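Cycloalternan-forming enzyme (Listeria monocytogenes serovar 1/2a, PDB 5F7U) is a large multidomain member of glycoside hydrolase family 31, built round a TIM barrel with several beta-rich accessory domains, one of them a family 6 carbohydrate-binding module. Local coordinates at residues 878-890 with 909-922. The protein carries 1 engineered substitution. Sequence-based numbering, arbitrary orientation.
Sequences VFSTEPTSVTIDG and YYYDTVQNLTYVKA
Segment 878-890 leaves the sheet in which Val878 and Phe879 pair with 909-922, arches over Tyr911 and enters a second sheet whose inner residues pack on the first, as in a beta sandwich. At the crossing, Glu882 passes obliquely over one face of Tyr911: its CB stands over the ring centre, 3.7 Å from the centroid, and the carboxylate, salt-bridged through OE2 to Lys895, has its plane 11° from parallel to the ring. The tyrosine hydroxyl meets Ser880 O at the ring edge, and water 1 links it weakly to Glu882 N. In the first sheet Val878 and Thr918 exchange two antiparallel backbone bonds, while Ser880 N donates to the O of Asn916, which with Leu917 faces Asp912 in a G1 beta bulge. Asn916 ND2 bonds Glu942, a magnesium ligand. Beneath the arch Thr918 OG1 donates to Ser880 OG at 3.1 Å, and Ser880 OG in turn donates to Thr881 O at 2.7 Å. Across the sandwich, strand 885-888 runs in roughly the same direction as strand 917-922, 26° apart, with axes 9.1 Å apart. Val886 divides its branches: CG2 presses on a face of Tyr909, and CG1, anti to the backbone N (chi1 179°), meets Val920. Ile888 CD1 reaches Ala922 CB at 3.9 Å. Water 2 joins Tyr909 OH to Pro883 O, and the ring of Pro883 pushes tightly against Thr918, CG to CG2 at 3.4 Å.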
loop_
_atom_site.group_PDB
_atom_site.type_symbol
_atom_site.label_atom_id
_atom_site.label_comp_id
_atom_site.label_asym_id
_atom_site.label_seq_id
_atom_site.Cartn_x
_atom_site.Cartn_y
_atom_site.Cartn_z
ATOM N N VAL A 878 14.879 -25.830 -11.102
ATOM C CA VAL A 878 13.567 -26.373 -11.468
ATOM C C VAL A 878 13.106 -27.366 -10.406
ATOM O O VAL A 878 13.800 -28.355 -10.127
ATOM C CB VAL A 878 13.612 -27.071 -12.854
ATOM C CG1 VAL A 878 12.213 -27.463 -13.318
ATOM C CG2 VAL A 878 14.284 -26.193 -13.899
ATOM N N PHE A 879 11.902 -27.142 -9.873
ATOM C CA PHE A 879 11.293 -28.044 -8.875
ATOM C C PHE A 879 10.845 -29.304 -9.612
ATOM O O PHE A 879 9.948 -29.242 -10.462
ATOM C CB PHE A 879 10.112 -27.324 -8.205
ATOM C CG PHE A 879 9.565 -28.001 -6.968
ATOM C CD1 PHE A 879 10.383 -28.285 -5.861
ATOM C CD2 PHE A 879 8.186 -28.273 -6.871
ATOM C CE1 PHE A 879 9.845 -28.856 -4.694
ATOM C CE2 PHE A 879 7.656 -28.857 -5.724
ATOM C CZ PHE A 879 8.476 -29.137 -4.631
ATOM N N SER A 880 11.501 -30.431 -9.335
ATOM C CA SER A 880 11.215 -31.696 -10.038
ATOM C C SER A 880 12.009 -32.817 -9.422
ATOM O O SER A 880 12.893 -32.574 -8.608
ATOM C CB SER A 880 11.607 -31.610 -11.530
ATOM O OG SER A 880 13.022 -31.703 -11.700
ATOM N N THR A 881 11.715 -34.051 -9.836
ATOM C CA THR A 881 12.608 -35.168 -9.507
ATOM C C THR A 881 13.884 -35.070 -10.352
ATOM O O THR A 881 13.974 -34.236 -11.256
ATOM C CB THR A 881 11.937 -36.528 -9.731
ATOM O OG1 THR A 881 11.556 -36.635 -11.108
ATOM C CG2 THR A 881 10.723 -36.675 -8.823
ATOM N N GLU A 882 14.851 -35.941 -10.068
ATOM C CA GLU A 882 16.151 -35.900 -10.748
ATOM C C GLU A 882 16.072 -36.294 -12.225
ATOM O O GLU A 882 15.611 -37.394 -12.528
ATOM C CB GLU A 882 17.148 -36.816 -10.043
ATOM C CG GLU A 882 18.568 -36.674 -10.582
ATOM C CD GLU A 882 19.606 -37.386 -9.729
ATOM O OE1 GLU A 882 19.219 -38.194 -8.866
ATOM O OE2 GLU A 882 20.813 -37.141 -9.932
ATOM N N PRO A 883 16.566 -35.428 -13.137
ATOM C CA PRO A 883 16.586 -35.794 -14.563
ATOM C C PRO A 883 17.481 -36.981 -14.879
ATOM O O PRO A 883 18.418 -37.286 -14.122
ATOM C CB PRO A 883 17.187 -34.553 -15.247
ATOM C CG PRO A 883 17.047 -33.449 -14.273
ATOM C CD PRO A 883 17.162 -34.093 -12.916
ATOM N N THR A 884 17.186 -37.633 -15.999
ATOM C CA THR A 884 18.083 -38.640 -16.562
ATOM C C THR A 884 19.085 -37.998 -17.527
ATOM O O THR A 884 20.168 -38.535 -17.745
ATOM C CB THR A 884 17.310 -39.768 -17.266
ATOM O OG1 THR A 884 16.411 -39.210 -18.227
ATOM C CG2 THR A 884 16.509 -40.571 -16.247
ATOM N N SER A 885 18.703 -36.867 -18.115
ATOM C CA SER A 885 19.608 -36.031 -18.907
ATOM C C SER A 885 19.039 -34.635 -19.029
ATOM O O SER A 885 17.840 -34.414 -18.801
ATOM C CB SER A 885 19.846 -36.619 -20.301
ATOM O OG SER A 885 18.663 -36.581 -21.076
ATOM N N VAL A 886 19.909 -33.685 -19.368
ATOM C CA VAL A 886 19.489 -32.310 -19.659
ATOM C C VAL A 886 20.175 -31.909 -20.954
ATOM O O VAL A 886 21.358 -32.155 -21.114
ATOM C CB VAL A 886 19.834 -31.323 -18.518
ATOM C CG1 VAL A 886 19.399 -29.899 -18.864
ATOM C CG2 VAL A 886 19.157 -31.746 -17.218
ATOM N N THR A 887 19.419 -31.307 -21.866
ATOM C CA THR A 887 19.980 -30.797 -23.112
ATOM C C THR A 887 19.781 -29.298 -23.227
ATOM O O THR A 887 18.835 -28.729 -22.661
ATOM C CB THR A 887 19.335 -31.455 -24.346
ATOM O OG1 THR A 887 17.925 -31.224 -24.298
ATOM C CG2 THR A 887 19.622 -32.952 -24.393
ATOM N N ILE A 888 20.691 -28.660 -23.952
ATOM C CA ILE A 888 20.534 -27.267 -24.326
ATOM C C ILE A 888 20.764 -27.240 -25.824
ATOM O O ILE A 888 21.812 -27.674 -26.298
ATOM C CB ILE A 888 21.510 -26.325 -23.591
ATOM C CG1 ILE A 888 21.322 -26.438 -22.065
ATOM C CG2 ILE A 888 21.293 -24.890 -24.069
ATOM C CD1 ILE A 888 22.189 -25.507 -21.230
ATOM N N ASP A 889 19.760 -26.758 -26.555
ATOM C CA ASP A 889 19.753 -26.780 -28.026
ATOM C C ASP A 889 19.988 -28.189 -28.598
ATOM O O ASP A 889 20.637 -28.354 -29.639
ATOM C CB ASP A 889 20.726 -25.719 -28.601
ATOM C CG ASP A 889 20.285 -24.285 -28.287
ATOM O OD1 ASP A 889 19.077 -24.054 -28.086
ATOM O OD2 ASP A 889 21.156 -23.375 -28.260
ATOM N N GLY A 890 19.458 -29.195 -27.899
ATOM C CA GLY A 890 19.579 -30.608 -28.301
ATOM C C GLY A 890 20.835 -31.313 -27.826
ATOM O O GLY A 890 20.918 -32.544 -27.898
ATOM N N TYR A 909 24.377 -29.517 -15.344
ATOM C CA TYR A 909 23.263 -29.623 -14.398
ATOM C C TYR A 909 23.648 -30.329 -13.106
ATOM O O TYR A 909 24.609 -31.086 -13.067
ATOM C CB TYR A 909 22.024 -30.247 -15.051
ATOM C CG TYR A 909 22.041 -31.751 -15.202
ATOM C CD1 TYR A 909 22.710 -32.349 -16.276
ATOM C CD2 TYR A 909 21.348 -32.581 -14.293
ATOM C CE1 TYR A 909 22.705 -33.729 -16.446
ATOM C CE2 TYR A 909 21.345 -33.974 -14.453
ATOM C CZ TYR A 909 22.028 -34.536 -15.527
ATOM O OH TYR A 909 22.044 -35.900 -15.705
ATOM N N TYR A 910 22.893 -30.051 -12.046
ATOM C CA TYR A 910 23.150 -30.597 -10.718
ATOM C C TYR A 910 21.808 -30.800 -10.040
ATOM O O TYR A 910 20.887 -30.009 -10.259
ATOM C CB TYR A 910 24.028 -29.629 -9.915
ATOM C CG TYR A 910 24.101 -29.917 -8.425
ATOM C CD1 TYR A 910 24.922 -30.942 -7.926
ATOM C CD2 TYR A 910 23.350 -29.165 -7.510
ATOM C CE1 TYR A 910 24.990 -31.204 -6.559
ATOM C CE2 TYR A 910 23.408 -29.423 -6.139
ATOM C CZ TYR A 910 24.222 -30.440 -5.674
ATOM O OH TYR A 910 24.279 -30.689 -4.323
ATOM N N TYR A 911 21.693 -31.825 -9.202
ATOM C CA TYR A 911 20.431 -32.073 -8.499
ATOM C C TYR A 911 20.592 -31.918 -6.994
ATOM O O TYR A 911 21.380 -32.626 -6.372
ATOM C CB TYR A 911 19.847 -33.450 -8.867
ATOM C CG TYR A 911 18.465 -33.677 -8.299
ATOM C CD1 TYR A 911 17.356 -32.998 -8.825
ATOM C CD2 TYR A 911 18.257 -34.551 -7.219
ATOM C CE1 TYR A 911 16.096 -33.193 -8.301
ATOM C CE2 TYR A 911 16.980 -34.744 -6.686
ATOM C CZ TYR A 911 15.912 -34.063 -7.238
ATOM O OH TYR A 911 14.640 -34.236 -6.745
ATOM N N ASP A 912 19.842 -30.972 -6.425
ATOM C CA ASP A 912 19.808 -30.716 -4.993
ATOM C C ASP A 912 18.742 -31.640 -4.403
ATOM O O ASP A 912 17.550 -31.379 -4.544
ATOM C CB ASP A 912 19.467 -29.230 -4.771
ATOM C CG ASP A 912 19.379 -28.819 -3.300
ATOM O OD1 ASP A 912 19.275 -29.668 -2.385
ATOM O OD2 ASP A 912 19.415 -27.584 -3.069
ATOM N N THR A 913 19.173 -32.720 -3.742
ATOM C CA THR A 913 18.228 -33.710 -3.181
ATOM C C THR A 913 17.412 -33.195 -1.973
ATOM O O THR A 913 16.337 -33.728 -1.674
ATOM C CB THR A 913 18.923 -35.029 -2.776
ATOM O OG1 THR A 913 19.747 -34.801 -1.632
ATOM C CG2 THR A 913 19.787 -35.569 -3.911
ATOM N N VAL A 914 17.933 -32.178 -1.279
ATOM C CA VAL A 914 17.277 -31.631 -0.073
ATOM C C VAL A 914 16.073 -30.784 -0.470
ATOM O O VAL A 914 15.012 -30.879 0.153
ATOM C CB VAL A 914 18.261 -30.815 0.806
ATOM C CG1 VAL A 914 17.542 -30.078 1.939
ATOM C CG2 VAL A 914 19.307 -31.750 1.395
ATOM N N GLN A 915 16.254 -30.008 -1.533
ATOM C CA GLN A 915 15.253 -29.053 -2.029
ATOM C C GLN A 915 14.423 -29.608 -3.178
ATOM O O GLN A 915 13.419 -28.995 -3.558
ATOM C CB GLN A 915 15.950 -27.763 -2.487
ATOM C CG GLN A 915 16.644 -26.983 -1.359
ATOM C CD GLN A 915 15.660 -26.268 -0.445
ATOM O OE1 GLN A 915 14.585 -25.862 -0.879
ATOM N NE2 GLN A 915 16.029 -26.099 0.818
ATOM N N ASN A 916 14.844 -30.756 -3.728
ATOM C CA ASN A 916 14.266 -31.311 -4.951
ATOM C C ASN A 916 14.268 -30.304 -6.100
ATOM O O ASN A 916 13.253 -30.045 -6.750
ATOM C CB ASN A 916 12.878 -31.909 -4.678
ATOM C CG ASN A 916 12.934 -33.079 -3.718
ATOM O OD1 ASN A 916 13.646 -34.069 -3.957
ATOM N ND2 ASN A 916 12.180 -32.979 -2.627
ATOM N N LEU A 917 15.430 -29.689 -6.300
ATOM C CA LEU A 917 15.617 -28.735 -7.383
ATOM C C LEU A 917 16.700 -29.209 -8.326
ATOM O O LEU A 917 17.783 -29.585 -7.881
ATOM C CB LEU A 917 16.031 -27.371 -6.831
ATOM C CG LEU A 917 15.011 -26.630 -5.955
ATOM C CD1 LEU A 917 15.697 -25.427 -5.338
ATOM C CD2 LEU A 917 13.815 -26.184 -6.784
ATOM N N THR A 918 16.383 -29.183 -9.622
ATOM C CA THR A 918 17.378 -29.385 -10.674
ATOM C C THR A 918 18.012 -28.052 -11.084
ATOM O O THR A 918 17.323 -27.157 -11.581
ATOM C CB THR A 918 16.776 -30.053 -11.916
ATOM O OG1 THR A 918 16.101 -31.260 -11.528
ATOM C CG2 THR A 918 17.898 -30.413 -12.899
ATOM N N TYR A 919 19.328 -27.946 -10.917
ATOM C CA TYR A 919 20.048 -26.751 -11.359
ATOM C C TYR A 919 20.500 -26.972 -12.793
ATOM O O TYR A 919 21.036 -28.038 -13.094
ATOM C CB TYR A 919 21.307 -26.491 -10.519
ATOM C CG TYR A 919 21.151 -26.196 -9.027
ATOM C CD1 TYR A 919 19.989 -26.531 -8.315
ATOM C CD2 TYR A 919 22.224 -25.663 -8.313
ATOM C CE1 TYR A 919 19.888 -26.290 -6.952
ATOM C CE2 TYR A 919 22.135 -25.434 -6.945
ATOM C CZ TYR A 919 20.968 -25.749 -6.274
ATOM O OH TYR A 919 20.877 -25.528 -4.926
ATOM N N VAL A 920 20.292 -25.980 -13.665
ATOM C CA VAL A 920 20.780 -26.051 -15.059
ATOM C C VAL A 920 21.518 -24.752 -15.396
ATOM O O VAL A 920 20.919 -23.673 -15.362
ATOM C CB VAL A 920 19.640 -26.291 -16.086
ATOM C CG1 VAL A 920 20.193 -26.378 -17.512
ATOM C CG2 VAL A 920 18.858 -27.566 -15.766
ATOM N N LYS A 921 22.810 -24.862 -15.697
ATOM C CA LYS A 921 23.607 -23.707 -16.088
ATOM C C LYS A 921 23.680 -23.604 -17.605
ATOM O O LYS A 921 24.094 -24.557 -18.271
ATOM C CB LYS A 921 25.018 -23.792 -15.500
ATOM C CG LYS A 921 25.893 -22.577 -15.787
ATOM C CD LYS A 921 27.255 -22.739 -15.126
ATOM C CE LYS A 921 27.211 -22.469 -13.630
ATOM N NZ LYS A 921 28.588 -22.416 -13.045
ATOM N N ALA A 922 23.271 -22.448 -18.126
ATOM C CA ALA A 922 23.402 -22.112 -19.550
ATOM C C ALA A 922 24.364 -20.945 -19.671
ATOM O O ALA A 922 24.314 -20.010 -18.880
ATOM C CB ALA A 922 22.052 -21.733 -20.149
HETATM O O HOH W 1 14.537 -37.387 -7.497
HETATM O O HOH W 2 21.186 -37.355 -13.709
#